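Local structure of teichoic acid biosynthesis protein F (Staphylococcus epidermidis, 3L7I) at residues Y411-A414 and Y415-S419. The protein is a teichoic acid biosynthesis protein whose modelled part has the two-domain GT-B fold found in many glycosyltransferases. Sequence-based numbering, arbitrary orientation.
Sequences YYQA and YSEAS
Tyr415 turns the edge of its ring toward one face of Tyr411, one helical turn earlier, in a T-shaped stack with centroids 5.0 Å apart and planes inclined at 62°. The CD2–CE2 side of Tyr415 does the touching: CD2 stands 3.8 Å above the Tyr411 ring plane, displaced toward the rim, while Tyr415 CE2 comes closest to Tyr411 CE1. CG of Tyr411, anti to the backbone N (chi1 178°), sits beside its own carbonyl carbon, bringing the ring's end toward Tyr415. The same edge of Tyr415 passes the backbone, its CD2 lying 3.3 Å from Tyr411 O, the carbonyl that accepts the Tyr415 N-H.

This i to i+4 ladder continues with Ser416 N to Tyr412 O and Glu417 N to Gln413 O, then ends in a weak bond from Ala418 N to Ala414 O (2.9 Å), where Ala418 leaves helical geometry. On another side of the helix, Gln413 and Glu417 run side by side. As modelled, Gln413 OE1 and Glu417 OE2, both acceptors 3.4 Å apart, do not bond; Glu417 OE1 instead forms salt bridges with Arg384 and Lys351. Ser416 OG is hydrogen-bonded to Asp345.

Both rings pack on Glu358 of strand 354-358 and Ser388 of strand 384-389, and Tyr415 also meets Trp421 edge-to-face. Helix 409-417 lies against the first, seven-stranded parallel sheet of the GT-B fold, following edge strand 402-405 and handing the chain at Ala418 into strand 418-423.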
ATOM      1  N   TYR A 411     -16.195  -8.371  23.169  1.00 58.55           N
ATOM      2  CA  TYR A 411     -16.991  -9.380  22.471  1.00 57.35           C
ATOM      3  C   TYR A 411     -16.055 -10.328  21.759  1.00 56.89           C
ATOM      4  O   TYR A 411     -16.133 -11.536  21.938  1.00 56.63           O
ATOM      5  CB  TYR A 411     -17.923  -8.705  21.465  1.00 56.69           C
ATOM      6  CG  TYR A 411     -18.792  -9.629  20.615  1.00 55.59           C
ATOM      7  CD1 TYR A 411     -19.875 -10.298  21.167  1.00 55.37           C
ATOM      8  CD2 TYR A 411     -18.563  -9.782  19.256  1.00 54.94           C
ATOM      9  CE1 TYR A 411     -20.673 -11.102  20.416  1.00 54.53           C
ATOM     10  CE2 TYR A 411     -19.365 -10.598  18.487  1.00 54.14           C
ATOM     11  CZ  TYR A 411     -20.426 -11.249  19.070  1.00 53.94           C
ATOM     12  OH  TYR A 411     -21.256 -12.072  18.319  1.00 53.28           O
ATOM     13  N   TYR A 412     -15.142  -9.766  20.974  1.00 56.94           N
ATOM     14  CA  TYR A 412     -14.201 -10.584  20.222  1.00 56.64           C
ATOM     15  C   TYR A 412     -13.275 -11.398  21.128  1.00 57.40           C
ATOM     16  O   TYR A 412     -13.033 -12.581  20.868  1.00 57.13           O
ATOM     17  CB  TYR A 412     -13.453  -9.742  19.180  1.00 56.65           C
ATOM     18  CG  TYR A 412     -14.413  -9.306  18.096  1.00 55.91           C
ATOM     19  CD1 TYR A 412     -14.921 -10.240  17.188  1.00 55.06           C
ATOM     20  CD2 TYR A 412     -14.874  -7.997  18.017  1.00 56.22           C
ATOM     21  CE1 TYR A 412     -15.819  -9.879  16.227  1.00 54.57           C
ATOM     22  CE2 TYR A 412     -15.781  -7.625  17.046  1.00 55.73           C
ATOM     23  CZ  TYR A 412     -16.254  -8.573  16.155  1.00 54.92           C
ATOM     24  OH  TYR A 412     -17.178  -8.236  15.180  1.00 54.61           O
ATOM     25  N   GLN A 413     -12.788 -10.774  22.198  1.00 67.60           N
ATOM     26  CA  GLN A 413     -11.993 -11.474  23.193  1.00 69.04           C
ATOM     27  C   GLN A 413     -12.734 -12.701  23.687  1.00 68.49           C
ATOM     28  O   GLN A 413     -12.247 -13.827  23.569  1.00 68.94           O
ATOM     29  CB  GLN A 413     -11.742 -10.564  24.384  1.00 70.76           C
ATOM     30  CG  GLN A 413     -10.311 -10.157  24.634  1.00 72.80           C
ATOM     31  CD  GLN A 413     -10.232  -9.137  25.768  1.00 74.56           C
ATOM     32  OE1 GLN A 413      -9.716  -9.437  26.862  1.00 76.40           O
ATOM     33  NE2 GLN A 413     -10.782  -7.932  25.527  1.00 74.37           N
ATOM     34  N   ALA A 414     -13.915 -12.459  24.253  1.00 59.17           N
ATOM     35  CA  ALA A 414     -14.702 -13.504  24.879  1.00 59.13           C
ATOM     36  C   ALA A 414     -14.791 -14.683  23.937  1.00 58.19           C
ATOM     37  O   ALA A 414     -14.513 -15.817  24.322  1.00 58.62           O
ATOM     38  CB  ALA A 414     -16.096 -12.990  25.256  1.00 58.86           C
ATOM     39  N   TYR A 415     -15.145 -14.415  22.688  1.00 57.10           N
ATOM     40  CA  TYR A 415     -15.273 -15.494  21.712  1.00 56.33           C
ATOM     41  C   TYR A 415     -13.945 -16.171  21.313  1.00 56.74           C
ATOM     42  O   TYR A 415     -13.905 -17.375  21.041  1.00 56.69           O
ATOM     43  CB  TYR A 415     -16.059 -15.022  20.489  1.00 55.27           C
ATOM     44  CG  TYR A 415     -17.520 -15.098  20.758  1.00 54.83           C
ATOM     45  CD1 TYR A 415     -18.186 -16.309  20.671  1.00 54.51           C
ATOM     46  CD2 TYR A 415     -18.225 -13.979  21.155  1.00 54.91           C
ATOM     47  CE1 TYR A 415     -19.497 -16.395  20.941  1.00 54.21           C
ATOM     48  CE2 TYR A 415     -19.534 -14.052  21.432  1.00 54.64           C
ATOM     49  CZ  TYR A 415     -20.171 -15.263  21.326  1.00 54.26           C
ATOM     50  OH  TYR A 415     -21.510 -15.349  21.604  1.00 54.06           O
ATOM     51  N   SER A 416     -12.865 -15.398  21.275  1.00 57.28           N
ATOM     52  CA  SER A 416     -11.553 -15.969  21.092  1.00 57.93           C
ATOM     53  C   SER A 416     -11.137 -16.791  22.313  1.00 59.11           C
ATOM     54  O   SER A 416     -10.538 -17.864  22.181  1.00 59.56           O
ATOM     55  CB  SER A 416     -10.541 -14.859  20.869  1.00 58.37           C
ATOM     56  OG  SER A 416      -9.239 -15.405  20.692  1.00 59.12           O
ATOM     57  N   GLU A 417     -11.451 -16.288  23.503  1.00 71.16           N
ATOM     58  CA  GLU A 417     -10.939 -16.899  24.724  1.00 73.75           C
ATOM     59  C   GLU A 417     -11.721 -18.117  25.172  1.00 74.01           C
ATOM     60  O   GLU A 417     -11.207 -18.931  25.922  1.00 76.67           O
ATOM     61  CB  GLU A 417     -10.879 -15.887  25.869  1.00 74.62           C
ATOM     62  CG  GLU A 417      -9.724 -14.894  25.766  1.00 75.91           C
ATOM     63  CD  GLU A 417      -9.637 -13.965  26.973  1.00 77.13           C
ATOM     64  OE1 GLU A 417     -10.001 -14.404  28.092  1.00 78.12           O
ATOM     65  OE2 GLU A 417      -9.205 -12.801  26.798  1.00 77.31           O
ATOM     66  N   ALA A 418     -12.957 -18.258  24.712  1.00 60.08           N
ATOM     67  CA  ALA A 418     -13.829 -19.294  25.274  1.00 60.22           C
ATOM     68  C   ALA A 418     -13.523 -20.716  24.798  1.00 60.36           C
ATOM     69  O   ALA A 418     -13.209 -20.951  23.633  1.00 59.68           O
ATOM     70  CB  ALA A 418     -15.286 -18.953  25.038  1.00 59.09           C
ATOM     71  N   SER A 419     -13.633 -21.664  25.718  1.00 62.07           N
ATOM     72  CA  SER A 419     -13.477 -23.065  25.367  1.00 63.96           C
ATOM     73  C   SER A 419     -14.817 -23.605  24.902  1.00 60.72           C
ATOM     74  O   SER A 419     -14.872 -24.615  24.195  1.00 60.59           O
ATOM     75  CB  SER A 419     -13.007 -23.864  26.576  1.00 67.82           C
ATOM     76  OG  SER A 419     -14.040 -23.904  27.538  1.00 67.31           O
TER